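Local structure of putative exported protein (2PFZ) at residues A[266-269]-A[270-274]. The protein binds pyroglutamic acid as the extracytoplasmic solute receptor of a tripartite ATP-independent periplasmic transport system, to which it probably delivers the ligand. Sequence-based numbering, arbitrary orientation.
Sequences AELK and SGLTE
Ser270 opens the second turn of helix 266-287 by folding back on Ala266, and the bond from its N to Ala266 O, 2.8 Å long, is the first of five successive i to i-4 bonds that identify regular alpha-helix. Its hydroxyl also returns to the preceding turn. With chi1 at 43°, OG lies between the backbone N and the carbonyl carbon, which brings Ser270 OG to 2.9 Å from both Ala266 O and Glu267 O, with one proton to offer between them. Gly271 continues the ladder, its N donating to Glu267 O at 3.0 Å. Next comes Leu272, whose N binds Leu268 O over 3.0 Å. Both leucines are buried, on the inward side of the helix, and their isobutyl groups pack with Leu268 CD2 3.8 Å from Leu272 CG. Leu268 also rests on Thr201 and Leu272 on Phe83, both from loops, which places this apolar strip against the body of the receptor, whereas Ala266, Glu267, Lys269 and Ser270 are exposed. Thr273 grips Lys269 O twice. Thr273 N supplies the routine helical bond to Lys269 O at 2.8 Å, while chi1 of -68° sets OG1 beside the backbone N and CG2 anti to it, turning the hydroxyl back along the helix. Glu274 N, bonded to Ser270 O at 3.0 Å, completes the series of five. At Lys269 the two donors of Thr273 reach the carbonyl from opposite faces of its plane, consistent with the oxygen accepting both: Thr273 OG1 stands 2.8 Å from Lys269 O, 38° out of that plane rather than on a lone pair.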
loop_
_atom_site.group_PDB
_atom_site.type_symbol
_atom_site.label_atom_id
_atom_site.label_comp_id
_atom_site.label_asym_id
_atom_site.label_seq_id
_atom_site.Cartn_x
_atom_site.Cartn_y
_atom_site.Cartn_z
ATOM N N ALA A 266 3.689 -1.212 -25.246
ATOM C CA ALA A 266 2.305 -0.773 -25.338
ATOM C C ALA A 266 1.384 -1.975 -25.247
ATOM O O ALA A 266 0.279 -1.874 -24.708
ATOM C CB ALA A 266 2.061 -0.040 -26.650
ATOM N N GLU A 267 1.835 -3.098 -25.805
ATOM C CA GLU A 267 1.083 -4.362 -25.772
ATOM C C GLU A 267 0.899 -4.887 -24.351
ATOM O O GLU A 267 -0.181 -5.330 -23.998
ATOM C CB GLU A 267 1.770 -5.440 -26.624
ATOM C CG GLU A 267 2.087 -5.010 -28.056
ATOM C CD GLU A 267 3.517 -4.476 -28.215
ATOM O OE1 GLU A 267 4.423 -5.269 -28.598
ATOM O OE2 GLU A 267 3.735 -3.268 -27.956
ATOM N N LEU A 268 1.958 -4.851 -23.550
ATOM C CA LEU A 268 1.841 -5.300 -22.158
ATOM C C LEU A 268 0.867 -4.398 -21.401
ATOM O O LEU A 268 -0.018 -4.883 -20.683
ATOM C CB LEU A 268 3.203 -5.297 -21.463
ATOM C CG LEU A 268 3.281 -5.807 -20.018
ATOM C CD1 LEU A 268 4.694 -5.795 -19.586
ATOM C CD2 LEU A 268 2.538 -4.894 -19.104
ATOM N N LYS A 269 1.022 -3.093 -21.565
ATOM C CA LYS A 269 0.095 -2.151 -20.935
ATOM C C LYS A 269 -1.349 -2.350 -21.411
ATOM O O LYS A 269 -2.288 -2.283 -20.613
ATOM C CB LYS A 269 0.521 -0.702 -21.186
ATOM C CG LYS A 269 1.819 -0.275 -20.509
ATOM C CD LYS A 269 2.073 1.248 -20.759
ATOM C CE LYS A 269 2.535 1.530 -22.192
ATOM N NZ LYS A 269 2.421 2.978 -22.598
ATOM N N SER A 270 -1.550 -2.585 -22.709
ATOM C CA SER A 270 -2.927 -2.784 -23.183
ATOM C C SER A 270 -3.573 -4.048 -22.610
ATOM O O SER A 270 -4.757 -4.020 -22.260
ATOM C CB SER A 270 -3.051 -2.753 -24.713
ATOM O OG SER A 270 -2.012 -3.482 -25.318
ATOM N N GLY A 271 -2.800 -5.138 -22.534
ATOM C CA GLY A 271 -3.265 -6.397 -21.938
ATOM C C GLY A 271 -3.644 -6.243 -20.465
ATOM O O GLY A 271 -4.689 -6.744 -20.014
ATOM N N LEU A 272 -2.803 -5.542 -19.718
ATOM C CA LEU A 272 -3.071 -5.314 -18.297
ATOM C C LEU A 272 -4.212 -4.334 -18.103
ATOM O O LEU A 272 -4.940 -4.406 -17.108
ATOM C CB LEU A 272 -1.811 -4.837 -17.582
ATOM C CG LEU A 272 -0.693 -5.884 -17.423
ATOM C CD1 LEU A 272 0.522 -5.260 -16.805
ATOM C CD2 LEU A 272 -1.135 -7.083 -16.587
ATOM N N THR A 273 -4.382 -3.420 -19.062
ATOM C CA THR A 273 -5.541 -2.522 -19.065
ATOM C C THR A 273 -6.832 -3.329 -19.196
ATOM O O THR A 273 -7.819 -3.087 -18.469
ATOM C CB THR A 273 -5.414 -1.453 -20.188
ATOM O OG1 THR A 273 -4.330 -0.568 -19.861
ATOM C CG2 THR A 273 -6.717 -0.604 -20.341
ATOM N N GLU A 274 -6.815 -4.308 -20.106
ATOM C CA GLU A 274 -7.968 -5.200 -20.280
ATOM C C GLU A 274 -8.303 -5.941 -18.975
ATOM O O GLU A 274 -9.472 -5.998 -18.586
ATOM C CB GLU A 274 -7.782 -6.154 -21.481
ATOM C CG GLU A 274 -9.109 -6.716 -22.070
ATOM C CD GLU A 274 -10.042 -5.625 -22.633
ATOM O OE1 GLU A 274 -9.651 -4.440 -22.639
ATOM O OE2 GLU A 274 -11.180 -5.939 -23.059
#